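Local coordinates for protein chlorella virus DNA ligase-adenylate (Chlorella virus, PDB 1FVI) that probably joins nicked DNA strands at the expense of ATP, passing through a covalent enzyme-adenylate intermediate, at residues Ala1-Leu11 with Met163-Gly174; Ile27-Met38 with Thr56-Ile67. The protein carries 1 engineered substitution. All blocks are in the same frame, centred on the assembly; numbering follows the deposited sequence.

Overall arrangement
The chain starts at contact 1. Residues 1-11 lead into strand 9-10, at the edge of the sheet that also holds strands 184-186, 162-165 and 21-25. After strand 21-25 and the lysine that carries AMP, the chain enters contact 2. There strand 30-34 turns back through helix 49-58 to pair with strand 63-68, closing a short loop within the sheet that continues to strand 92-99. About a hundred residues later, segment 163-174 returns to the N-terminal segment and closes contact 1. The small loop of contact 2 thus lies wholly within the long one. The two contacts touch through two polar bonds and apolar packing, which ties the sheets together, and both reach AMP.

Contact 1: residues Ala1-Leu11 with Met163-Gly174; sequences AITKPLLAATL and MIRKPDGKYKFG. With AMP (adenosine monophosphate), chain C.
With chi1 at -169°, Tyr-171 turns its ring back to Leu-6, whose own chi1 of -162° sends CG away from the backbone N and on toward the second segment. Leu-6 CB then sits over one face of the ring, 3.8 Å from Tyr-171 CZ, in a CH-pi contact. Ile-2 CD1 comes over the opposite face. Lys-4 O lies at the ring edge, in its plane. The ring is therefore held on both faces by aliphatic carbons.

The phenol is also fixed at its end. Leu-6 N donates to Tyr-171 OH over 3.3 Å, a long bond, and the same hydroxyl is hydrogen-bonded to Asp-64. One residue on, Leu-7 N meets Gly-174 O at 3.0 Å, with a nearly straight N-H...O angle of 173°. Leu-6 CD1 reaches Arg-165 NH1 at 3.3 Å, while that guanidinium forms its salt bridge with Asp-98.

Toward the N terminus, the side chain of Thr-3 crosses Phe-173 at about a right angle. Thr-3 OG1 does the touching, 3.1 Å from Phe-173 CG. The backbone N of Thr-3 lies over one ring face, offset toward the rim, and Ala-1 O approaches Phe-173 CZ at 3.2 Å. Phe-173 is the centre of an inverse gamma turn.

At the other end Met-163 CE touches Ala-8 CB at 3.7 Å. Met-163 CG lies under the adenine of AMP, 3.4 Å from AMP C6. The thioether chain thus forms a floor to the base, and Ala-8 packs against its methyl end. This is the adenine pocket of the covalent nucleotidyltransferase fold. Strand 162-165, which probably corresponds to motif IV of the family, lies beneath the nucleotide, and the N-terminal segment wraps past it.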
loop_
_atom_site.group_PDB
_atom_site.type_symbol
_atom_site.label_atom_id
_atom_site.label_comp_id
_atom_site.label_asym_id
_atom_site.label_seq_id
_atom_site.Cartn_x
_atom_site.Cartn_y
_atom_site.Cartn_z
ATOM N N ALA A 1 -14.286 -3.733 21.254
ATOM C CA ALA A 1 -14.124 -5.143 20.895
ATOM C C ALA A 1 -14.449 -5.384 19.415
ATOM O O ALA A 1 -15.344 -4.757 18.848
ATOM C CB ALA A 1 -14.987 -6.038 21.795
ATOM N N ILE A 2 -13.739 -6.336 18.823
ATOM C CA ILE A 2 -13.879 -6.682 17.412
ATOM C C ILE A 2 -14.313 -8.149 17.249
ATOM O O ILE A 2 -13.652 -9.057 17.743
ATOM C CB ILE A 2 -12.500 -6.419 16.693
ATOM C CG1 ILE A 2 -12.150 -4.921 16.730
ATOM C CG2 ILE A 2 -12.490 -6.956 15.270
ATOM C CD1 ILE A 2 -10.916 -4.538 15.891
ATOM N N THR A 3 -15.418 -8.388 16.554
ATOM C CA THR A 3 -15.885 -9.756 16.364
ATOM C C THR A 3 -15.370 -10.427 15.094
ATOM O O THR A 3 -15.305 -11.652 15.017
ATOM C CB THR A 3 -17.444 -9.868 16.427
ATOM O OG1 THR A 3 -18.040 -9.143 15.343
ATOM C CG2 THR A 3 -17.971 -9.327 17.759
ATOM N N LYS A 4 -15.057 -9.618 14.086
ATOM C CA LYS A 4 -14.525 -10.096 12.800
ATOM C C LYS A 4 -14.059 -8.851 12.050
ATOM O O LYS A 4 -14.604 -7.764 12.254
ATOM C CB LYS A 4 -15.573 -10.890 11.993
ATOM C CG LYS A 4 -16.842 -10.150 11.658
ATOM C CD LYS A 4 -17.838 -11.059 10.976
ATOM C CE LYS A 4 -18.238 -12.185 11.912
ATOM N NZ LYS A 4 -19.215 -13.142 11.307
ATOM N N PRO A 5 -13.052 -8.981 11.171
ATOM C CA PRO A 5 -12.605 -7.776 10.473
ATOM C C PRO A 5 -13.572 -7.078 9.511
ATOM O O PRO A 5 -14.570 -7.642 9.043
ATOM C CB PRO A 5 -11.306 -8.235 9.802
ATOM C CG PRO A 5 -11.574 -9.626 9.490
ATOM C CD PRO A 5 -12.262 -10.147 10.745
ATOM N N LEU A 6 -13.294 -5.799 9.313
ATOM C CA LEU A 6 -14.044 -4.955 8.399
ATOM C C LEU A 6 -13.531 -5.294 6.981
ATOM O O LEU A 6 -12.319 -5.291 6.729
ATOM C CB LEU A 6 -13.739 -3.482 8.701
ATOM C CG LEU A 6 -14.619 -2.312 8.231
ATOM C CD1 LEU A 6 -13.734 -1.076 8.155
ATOM C CD2 LEU A 6 -15.310 -2.556 6.897
ATOM N N LEU A 7 -14.446 -5.638 6.081
ATOM C CA LEU A 7 -14.068 -5.949 4.711
ATOM C C LEU A 7 -14.627 -4.904 3.743
ATOM O O LEU A 7 -15.507 -4.114 4.087
ATOM C CB LEU A 7 -14.487 -7.372 4.348
ATOM C CG LEU A 7 -13.852 -8.407 5.279
ATOM C CD1 LEU A 7 -14.389 -9.785 4.944
ATOM C CD2 LEU A 7 -12.314 -8.368 5.167
ATOM N N ALA A 8 -14.061 -4.869 2.546
ATOM C CA ALA A 8 -14.442 -3.891 1.543
ATOM C C ALA A 8 -15.306 -4.369 0.387
ATOM O O ALA A 8 -15.294 -5.537 -0.011
ATOM C CB ALA A 8 -13.159 -3.217 0.968
ATOM N N ALA A 9 -16.103 -3.441 -0.111
ATOM C CA ALA A 9 -16.899 -3.690 -1.287
ATOM C C ALA A 9 -15.989 -3.193 -2.441
ATOM O O ALA A 9 -15.029 -2.443 -2.222
ATOM C CB ALA A 9 -18.190 -2.885 -1.225
ATOM N N THR A 10 -16.250 -3.644 -3.657
ATOM C CA THR A 10 -15.442 -3.213 -4.788
ATOM C C THR A 10 -16.045 -2.000 -5.501
ATOM O O THR A 10 -17.263 -1.936 -5.744
ATOM C CB THR A 10 -15.247 -4.365 -5.782
ATOM O OG1 THR A 10 -14.556 -5.425 -5.119
ATOM C CG2 THR A 10 -14.438 -3.911 -7.018
ATOM N N LEU A 11 -15.187 -1.016 -5.774
ATOM C CA LEU A 11 -15.590 0.195 -6.484
ATOM C C LEU A 11 -15.311 -0.092 -7.954
ATOM O O LEU A 11 -14.162 -0.294 -8.334
ATOM C CB LEU A 11 -14.760 1.394 -6.008
ATOM C CG LEU A 11 -14.948 2.819 -6.559
ATOM C CD1 LEU A 11 -14.310 2.969 -7.931
ATOM C CD2 LEU A 11 -16.419 3.215 -6.572
ATOM N N MET A 163 -7.641 2.154 -1.072
ATOM C CA MET A 163 -8.742 1.821 -0.169
ATOM C C MET A 163 -9.440 3.127 0.204
ATOM O O MET A 163 -8.797 4.063 0.675
ATOM C CB MET A 163 -8.231 1.094 1.080
ATOM C CG MET A 163 -7.489 -0.204 0.767
ATOM S SD MET A 163 -8.447 -1.430 -0.134
ATOM C CE MET A 163 -9.686 -1.908 1.104
ATOM N N ILE A 164 -10.752 3.169 -0.023
ATOM C CA ILE A 164 -11.604 4.339 0.235
ATOM C C ILE A 164 -12.556 4.193 1.446
ATOM O O ILE A 164 -13.246 3.176 1.604
ATOM C CB ILE A 164 -12.472 4.646 -1.014
ATOM C CG1 ILE A 164 -11.575 4.800 -2.247
ATOM C CG2 ILE A 164 -13.269 5.923 -0.799
ATOM C CD1 ILE A 164 -12.299 4.656 -3.561
ATOM N N ARG A 165 -12.625 5.243 2.262
ATOM C CA ARG A 165 -13.494 5.244 3.433
ATOM C C ARG A 165 -14.220 6.563 3.653
ATOM O O ARG A 165 -13.649 7.649 3.468
ATOM C CB ARG A 165 -12.695 4.952 4.708
ATOM C CG ARG A 165 -11.969 3.621 4.757
ATOM C CD ARG A 165 -12.030 3.047 6.159
ATOM N NE ARG A 165 -10.869 2.226 6.491
ATOM C CZ ARG A 165 -10.740 1.534 7.626
ATOM N NH1 ARG A 165 -11.705 1.536 8.542
ATOM N NH2 ARG A 165 -9.605 0.903 7.893
ATOM N N LYS A 166 -15.491 6.478 4.050
ATOM C CA LYS A 166 -16.224 7.694 4.389
ATOM C C LYS A 166 -15.743 8.038 5.822
ATOM O O LYS A 166 -15.411 7.149 6.612
ATOM C CB LYS A 166 -17.750 7.500 4.286
ATOM C CG LYS A 166 -18.392 6.617 5.314
ATOM C CD LYS A 166 -19.849 6.383 4.919
ATOM C CE LYS A 166 -20.691 5.860 6.082
ATOM N NZ LYS A 166 -22.078 5.445 5.673
ATOM N N PRO A 167 -15.577 9.333 6.116
ATOM C CA PRO A 167 -15.117 9.858 7.404
ATOM C C PRO A 167 -15.905 9.377 8.609
ATOM O O PRO A 167 -15.336 9.066 9.654
ATOM C CB PRO A 167 -15.285 11.359 7.225
ATOM C CG PRO A 167 -15.081 11.554 5.777
ATOM C CD PRO A 167 -15.850 10.432 5.176
ATOM N N ASP A 168 -17.221 9.331 8.452
ATOM C CA ASP A 168 -18.123 8.929 9.519
ATOM C C ASP A 168 -18.377 7.434 9.634
ATOM O O ASP A 168 -19.159 7.002 10.480
ATOM C CB ASP A 168 -19.452 9.685 9.397
ATOM C CG ASP A 168 -20.165 9.412 8.087
ATOM O OD1 ASP A 168 -19.494 9.410 7.029
ATOM O OD2 ASP A 168 -21.402 9.208 8.114
ATOM N N GLY A 169 -17.689 6.639 8.827
ATOM C CA GLY A 169 -17.885 5.199 8.883
ATOM C C GLY A 169 -17.548 4.519 10.207
ATOM O O GLY A 169 -16.587 4.848 10.900
ATOM N N LYS A 170 -18.346 3.521 10.537
ATOM C CA LYS A 170 -18.175 2.761 11.759
ATOM C C LYS A 170 -17.282 1.585 11.430
ATOM O O LYS A 170 -16.943 1.356 10.266
ATOM C CB LYS A 170 -19.524 2.195 12.214
ATOM C CG LYS A 170 -20.727 3.034 11.815
ATOM C CD LYS A 170 -21.122 2.795 10.362
ATOM C CE LYS A 170 -21.509 4.082 9.668
ATOM N NZ LYS A 170 -21.679 3.832 8.225
ATOM N N TYR A 171 -16.893 0.841 12.458
ATOM C CA TYR A 171 -16.110 -0.362 12.249
ATOM C C TYR A 171 -17.155 -1.477 12.123
ATOM O O TYR A 171 -17.716 -1.940 13.124
ATOM C CB TYR A 171 -15.154 -0.646 13.425
ATOM C CG TYR A 171 -14.169 -1.733 13.078
ATOM C CD1 TYR A 171 -12.843 -1.428 12.780
ATOM C CD2 TYR A 171 -14.583 -3.063 12.956
ATOM C CE1 TYR A 171 -11.956 -2.427 12.365
ATOM C CE2 TYR A 171 -13.704 -4.054 12.537
ATOM C CZ TYR A 171 -12.397 -3.732 12.245
ATOM O OH TYR A 171 -11.534 -4.720 11.827
ATOM N N LYS A 172 -17.439 -1.869 10.888
ATOM C CA LYS A 172 -18.422 -2.910 10.613
ATOM C C LYS A 172 -17.839 -4.308 10.792
ATOM O O LYS A 172 -16.752 -4.602 10.293
ATOM C CB LYS A 172 -18.969 -2.752 9.184
ATOM C CG LYS A 172 -20.109 -3.709 8.827
ATOM C CD LYS A 172 -20.610 -3.454 7.423
ATOM C CE LYS A 172 -21.631 -4.491 7.006
ATOM N NZ LYS A 172 -22.182 -4.240 5.646
ATOM N N PHE A 173 -18.562 -5.169 11.509
ATOM C CA PHE A 173 -18.106 -6.543 11.728
ATOM C C PHE A 173 -18.581 -7.359 10.526
ATOM O O PHE A 173 -19.442 -8.225 10.636
ATOM C CB PHE A 173 -18.665 -7.097 13.046
ATOM C CG PHE A 173 -18.310 -6.259 14.253
ATOM C CD1 PHE A 173 -19.173 -6.166 15.333
ATOM C CD2 PHE A 173 -17.088 -5.596 14.325
ATOM C CE1 PHE A 173 -18.815 -5.428 16.478
ATOM C CE2 PHE A 173 -16.719 -4.857 15.460
ATOM C CZ PHE A 173 -17.586 -4.776 16.537
ATOM N N GLY A 174 -18.000 -7.059 9.369
ATOM C CA GLY A 174 -18.374 -7.727 8.142
ATOM C C GLY A 174 -17.967 -6.891 6.947
ATOM O O GLY A 174 -17.284 -5.871 7.093
HETATM P P AMP C . -7.472 -6.713 -2.808
HETATM O O1P AMP C . -8.641 -7.128 -3.582
HETATM O O3P AMP C . -6.691 -8.091 -2.759
HETATM O "O5'" AMP C . -7.849 -6.512 -1.365
HETATM C "C5'" AMP C . -6.777 -6.246 -0.333
HETATM C "C4'" AMP C . -7.145 -6.751 1.044
HETATM O "O4'" AMP C . -6.274 -6.080 1.959
HETATM C "C3'" AMP C . -8.590 -6.407 1.473
HETATM O "O3'" AMP C . -9.242 -7.433 2.221
HETATM C "C2'" AMP C . -8.443 -5.227 2.373
HETATM O "O2'" AMP C . -9.460 -5.238 3.367
HETATM C "C1'" AMP C . -6.999 -5.322 2.898
HETATM N N9 AMP C . -6.394 -4.008 2.989
HETATM C C8 AMP C . -5.165 -3.683 2.459
HETATM N N7 AMP C . -4.884 -2.432 2.691
HETATM C C5 AMP C . -5.946 -1.888 3.398
HETATM C C6 AMP C . -6.210 -0.611 3.916
HETATM N N6 AMP C . -5.348 0.425 3.783
HETATM N N1 AMP C . -7.381 -0.459 4.561
HETATM C C2 AMP C . -8.213 -1.469 4.684
HETATM N N3 AMP C . -8.096 -2.726 4.246
HETATM C C4 AMP C . -6.915 -2.913 3.586
#

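Contact 2: residues Ile27-Met38 with Thr56-Ile67. Engineered in segment 27-38: Ala-28 (natural residue Asp). With AMP (adenosine monophosphate), chain C.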
loop_
_atom_site.group_PDB
_atom_site.type_symbol
_atom_site.label_atom_id
_atom_site.label_comp_id
_atom_site.label_asym_id
_atom_site.label_seq_id
_atom_site.Cartn_x
_atom_site.Cartn_y
_atom_site.Cartn_z
ATOM N N ILE A 27 -2.725 -2.425 0.581
ATOM C CA ILE A 27 -1.556 -3.229 0.914
ATOM C C ILE A 27 -1.744 -4.734 0.634
ATOM O O ILE A 27 -2.796 -5.338 0.937
ATOM C CB ILE A 27 -1.161 -3.031 2.420
ATOM C CG1 ILE A 27 -0.891 -1.559 2.700
ATOM C CG2 ILE A 27 0.055 -3.881 2.797
ATOM C CD1 ILE A 27 -1.203 -1.169 4.108
ATOM N N ALA A 28 -0.709 -5.313 0.030
ATOM C CA ALA A 28 -0.659 -6.733 -0.266
ATOM C C ALA A 28 0.058 -7.296 0.963
ATOM O O ALA A 28 1.273 -7.144 1.112
ATOM C CB ALA A 28 0.166 -6.982 -1.530
ATOM N N GLY A 29 -0.698 -7.856 1.893
ATOM C CA GLY A 29 -0.066 -8.387 3.082
ATOM C C GLY A 29 -0.966 -9.301 3.890
ATOM O O GLY A 29 -1.949 -9.850 3.381
ATOM N N ILE A 30 -0.616 -9.467 5.160
ATOM C CA ILE A 30 -1.380 -10.323 6.049
ATOM C C ILE A 30 -2.169 -9.458 7.017
ATOM O O ILE A 30 -1.582 -8.714 7.827
ATOM C CB ILE A 30 -0.441 -11.300 6.833
ATOM C CG1 ILE A 30 0.430 -12.096 5.848
ATOM C CG2 ILE A 30 -1.265 -12.281 7.716
ATOM C CD1 ILE A 30 -0.388 -12.974 4.838
ATOM N N ARG A 31 -3.492 -9.482 6.839
ATOM C CA ARG A 31 -4.439 -8.749 7.692
ATOM C C ARG A 31 -4.277 -9.273 9.132
ATOM O O ARG A 31 -4.296 -10.493 9.378
ATOM C CB ARG A 31 -5.880 -8.989 7.223
ATOM C CG ARG A 31 -6.937 -8.219 7.983
ATOM C CD ARG A 31 -6.729 -6.721 7.790
ATOM N NE ARG A 31 -7.797 -5.915 8.388
ATOM C CZ ARG A 31 -8.986 -5.710 7.829
ATOM N NH1 ARG A 31 -9.261 -6.256 6.651
ATOM N NH2 ARG A 31 -9.903 -4.963 8.444
ATOM N N SER A 32 -4.083 -8.347 10.065
ATOM C CA SER A 32 -3.892 -8.705 11.463
ATOM C C SER A 32 -4.518 -7.707 12.425
ATOM O O SER A 32 -4.341 -6.489 12.306
ATOM C CB SER A 32 -2.399 -8.864 11.776
ATOM O OG SER A 32 -2.206 -9.803 12.814
ATOM N N VAL A 33 -5.277 -8.247 13.370
ATOM C CA VAL A 33 -5.926 -7.442 14.370
ATOM C C VAL A 33 -5.413 -7.830 15.748
ATOM O O VAL A 33 -5.181 -9.002 16.041
ATOM C CB VAL A 33 -7.446 -7.638 14.335
ATOM C CG1 VAL A 33 -8.108 -6.841 15.463
ATOM C CG2 VAL A 33 -8.007 -7.219 12.982
ATOM N N LYS A 34 -5.217 -6.815 16.575
ATOM C CA LYS A 34 -4.771 -6.991 17.953
ATOM C C LYS A 34 -5.976 -7.163 18.871
ATOM O O LYS A 34 -6.735 -6.224 19.125
ATOM C CB LYS A 34 -3.944 -5.782 18.404
ATOM C CG LYS A 34 -3.703 -5.695 19.889
ATOM C CD LYS A 34 -3.060 -6.938 20.421
ATOM C CE LYS A 34 -2.995 -6.874 21.937
ATOM N NZ LYS A 34 -2.249 -5.681 22.440
ATOM N N GLN A 35 -6.168 -8.393 19.315
ATOM C CA GLN A 35 -7.242 -8.720 20.230
ATOM C C GLN A 35 -6.693 -9.792 21.168
ATOM O O GLN A 35 -6.749 -10.989 20.854
ATOM C CB GLN A 35 -8.470 -9.215 19.473
ATOM C CG GLN A 35 -9.699 -9.322 20.346
ATOM C CD GLN A 35 -10.948 -8.929 19.612
ATOM O OE1 GLN A 35 -11.610 -9.765 19.011
ATOM N NE2 GLN A 35 -11.275 -7.650 19.649
ATOM N N THR A 36 -6.091 -9.316 22.268
ATOM C CA THR A 36 -5.452 -10.118 23.315
ATOM C C THR A 36 -4.064 -10.502 22.791
ATOM O O THR A 36 -3.062 -10.381 23.492
ATOM C CB THR A 36 -6.293 -11.367 23.693
ATOM O OG1 THR A 36 -7.675 -10.997 23.815
ATOM C CG2 THR A 36 -5.823 -11.954 25.033
ATOM N N GLN A 37 -4.031 -10.958 21.541
ATOM C CA GLN A 37 -2.815 -11.317 20.818
ATOM C C GLN A 37 -3.088 -11.012 19.333
ATOM O O GLN A 37 -4.205 -10.629 18.981
ATOM C CB GLN A 37 -2.488 -12.792 20.990
ATOM C CG GLN A 37 -3.530 -13.742 20.439
ATOM C CD GLN A 37 -3.132 -15.198 20.594
ATOM O OE1 GLN A 37 -3.991 -16.077 20.676
ATOM N NE2 GLN A 37 -1.822 -15.464 20.615
ATOM N N MET A 38 -2.082 -11.157 18.471
ATOM C CA MET A 38 -2.289 -10.898 17.044
ATOM C C MET A 38 -3.058 -12.028 16.368
ATOM O O MET A 38 -2.696 -13.204 16.473
ATOM C CB MET A 38 -0.977 -10.630 16.313
ATOM C CG MET A 38 -0.233 -9.411 16.819
ATOM S SD MET A 38 -1.236 -7.914 17.106
ATOM C CE MET A 38 -1.489 -7.280 15.460
ATOM N N THR A 56 1.982 -7.684 19.793
ATOM C CA THR A 56 1.049 -7.604 20.924
ATOM C C THR A 56 1.601 -6.677 22.014
ATOM O O THR A 56 0.842 -5.975 22.680
ATOM C CB THR A 56 0.707 -8.985 21.545
ATOM O OG1 THR A 56 1.884 -9.579 22.095
ATOM C CG2 THR A 56 0.124 -9.905 20.517
ATOM N N GLU A 57 2.922 -6.663 22.172
ATOM C CA GLU A 57 3.579 -5.804 23.157
ATOM C C GLU A 57 3.526 -4.341 22.691
ATOM O O GLU A 57 3.303 -3.427 23.496
ATOM C CB GLU A 57 5.049 -6.223 23.366
ATOM C CG GLU A 57 5.234 -7.545 24.122
ATOM C CD GLU A 57 6.676 -8.092 24.104
ATOM O OE1 GLU A 57 7.599 -7.423 23.574
ATOM O OE2 GLU A 57 6.882 -9.215 24.623
ATOM N N LEU A 58 3.681 -4.142 21.379
ATOM C CA LEU A 58 3.686 -2.812 20.772
ATOM C C LEU A 58 2.329 -2.155 20.548
ATOM O O LEU A 58 2.144 -0.975 20.835
ATOM C CB LEU A 58 4.427 -2.864 19.428
ATOM C CG LEU A 58 5.830 -2.272 19.254
ATOM C CD1 LEU A 58 6.703 -2.518 20.454
ATOM C CD2 LEU A 58 6.447 -2.884 18.031
ATOM N N LEU A 59 1.373 -2.918 20.049
ATOM C CA LEU A 59 0.078 -2.346 19.721
ATOM C C LEU A 59 -0.981 -2.363 20.804
ATOM O O LEU A 59 -1.036 -3.292 21.616
ATOM C CB LEU A 59 -0.490 -3.043 18.482
ATOM C CG LEU A 59 0.284 -3.004 17.159
ATOM C CD1 LEU A 59 -0.346 -4.016 16.207
ATOM C CD2 LEU A 59 0.252 -1.594 16.566
ATOM N N PRO A 60 -1.830 -1.313 20.840
ATOM C CA PRO A 60 -2.899 -1.243 21.832
ATOM C C PRO A 60 -4.011 -2.166 21.374
ATOM O O PRO A 60 -4.146 -2.449 20.178
ATOM C CB PRO A 60 -3.330 0.221 21.773
ATOM C CG PRO A 60 -3.073 0.574 20.355
ATOM C CD PRO A 60 -1.719 -0.029 20.125
ATOM N N GLU A 61 -4.759 -2.685 22.337
ATOM C CA GLU A 61 -5.879 -3.576 22.070
ATOM C C GLU A 61 -6.849 -2.890 21.082
ATOM O O GLU A 61 -7.159 -1.707 21.228
ATOM C CB GLU A 61 -6.571 -3.880 23.409
ATOM C CG GLU A 61 -7.866 -4.662 23.306
ATOM C CD GLU A 61 -7.673 -6.127 22.969
ATOM O OE1 GLU A 61 -6.515 -6.601 22.932
ATOM O OE2 GLU A 61 -8.702 -6.807 22.756
ATOM N N GLY A 62 -7.295 -3.617 20.060
ATOM C CA GLY A 62 -8.205 -3.028 19.089
ATOM C C GLY A 62 -7.547 -2.520 17.809
ATOM O O GLY A 62 -8.209 -1.945 16.933
ATOM N N SER A 63 -6.240 -2.732 17.698
ATOM C CA SER A 63 -5.500 -2.330 16.507
ATOM C C SER A 63 -5.828 -3.197 15.295
ATOM O O SER A 63 -5.975 -4.420 15.412
ATOM C CB SER A 63 -4.004 -2.400 16.760
ATOM O OG SER A 63 -3.618 -1.330 17.579
ATOM N N ASP A 64 -5.932 -2.548 14.135
ATOM C CA ASP A 64 -6.207 -3.234 12.882
ATOM C C ASP A 64 -5.163 -2.799 11.837
ATOM O O ASP A 64 -4.774 -1.620 11.787
ATOM C CB ASP A 64 -7.625 -2.935 12.406
ATOM C CG ASP A 64 -8.081 -3.888 11.328
ATOM O OD1 ASP A 64 -7.308 -4.819 10.974
ATOM O OD2 ASP A 64 -9.222 -3.703 10.845
ATOM N N GLY A 65 -4.698 -3.753 11.028
ATOM C CA GLY A 65 -3.679 -3.432 10.042
ATOM C C GLY A 65 -3.158 -4.581 9.202
ATOM O O GLY A 65 -3.775 -5.647 9.110
ATOM N N GLU A 66 -2.017 -4.344 8.563
ATOM C CA GLU A 66 -1.399 -5.324 7.673
ATOM C C GLU A 66 0.067 -5.579 7.968
ATOM O O GLU A 66 0.880 -4.643 8.074
ATOM C CB GLU A 66 -1.486 -4.832 6.210
ATOM C CG GLU A 66 -2.888 -4.747 5.594
ATOM C CD GLU A 66 -3.353 -6.046 4.994
ATOM O OE1 GLU A 66 -4.564 -6.187 4.797
ATOM O OE2 GLU A 66 -2.524 -6.917 4.686
ATOM N N ILE A 67 0.411 -6.854 8.052
ATOM C CA ILE A 67 1.800 -7.233 8.280
ATOM C C ILE A 67 2.399 -7.459 6.888
ATOM O O ILE A 67 1.726 -7.973 5.989
ATOM C CB ILE A 67 1.918 -8.562 9.093
ATOM C CG1 ILE A 67 1.101 -8.471 10.393
ATOM C CG2 ILE A 67 3.399 -8.897 9.382
ATOM C CD1 ILE A 67 0.947 -9.807 11.124
HETATM P P AMP C . -7.472 -6.713 -2.808
HETATM O O1P AMP C . -8.641 -7.128 -3.582
HETATM O O3P AMP C . -6.691 -8.091 -2.759
HETATM O "O5'" AMP C . -7.849 -6.512 -1.365
HETATM C "C5'" AMP C . -6.777 -6.246 -0.333
HETATM C "C4'" AMP C . -7.145 -6.751 1.044
HETATM O "O4'" AMP C . -6.274 -6.080 1.959
HETATM C "C3'" AMP C . -8.590 -6.407 1.473
HETATM O "O3'" AMP C . -9.242 -7.433 2.221
HETATM C "C2'" AMP C . -8.443 -5.227 2.373
HETATM O "O2'" AMP C . -9.460 -5.238 3.367
HETATM C "C1'" AMP C . -6.999 -5.322 2.898
HETATM N N9 AMP C . -6.394 -4.008 2.989
HETATM C C8 AMP C . -5.165 -3.683 2.459
HETATM N N7 AMP C . -4.884 -2.432 2.691
HETATM C C5 AMP C . -5.946 -1.888 3.398
HETATM C C6 AMP C . -6.210 -0.611 3.916
HETATM N N6 AMP C . -5.348 0.425 3.783
HETATM N N1 AMP C . -7.381 -0.459 4.561
HETATM C C2 AMP C . -8.213 -1.469 4.684
HETATM N N3 AMP C . -8.096 -2.726 4.246
HETATM C C4 AMP C . -6.915 -2.913 3.586
HETATM O O HOH W 1 -4.742 -8.541 3.606
#
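Arg-31 and Asp-64 meet on one face of an antiparallel strand pair, and the arginine can be followed outward. Its CB lies 3.9 Å from Glu-66 OE1. With CG anti to the backbone N (chi1 -177°), the chain bends at chi2 (63°). This brings CD to 3.4 Å from Gly-65 O. NE donates to Asp-64 OD1 at 2.9 Å, and NH2 to Asp-64 OD2 at 2.8 Å on its syn lone pair. This is a side-on, two-nitrogen salt bridge with guanidinium and carboxylate nearly coplanar, 19° apart. NH2 also binds Leu-6 O, and Asp-64 OD2 has a second partner in Tyr-171 OH. Arg-31 NH1 lies near the ribose, 3.4 Å from AMP O2'.

Strands 30-34 and 63-67 pair from Ile-30 with Ile-67 to Val-33 with Asp-64. Beyond the pairing, Lys-34 bends at chi2 and chi4, and its NZ binds Leu-59 O at 2.8 Å and Thr-56 O at 3.1 Å. Thr-56 belongs to the last turn of helix 49-58 and Leu-59 lies just beyond it, where a positive charge is probably favourable. Glu-61 OE1 accepts from Thr-36 N with its syn lone pair.

Glu-66 and Ile-27 lie alongside each other, running opposite ways, with CB against CG2. Glu-66 OE1 lies beside C1' and O4' of the ribose, while Ile-27 N donates to adenine N7 over 3.0 Å. The paired charges hold one wall of the pocket in order. Two straight bonds to Asp-64 fix the rotation of the Arg-31 guanidinium, and they set NH1 beside the ribose, consistent with a part in holding the nucleotide.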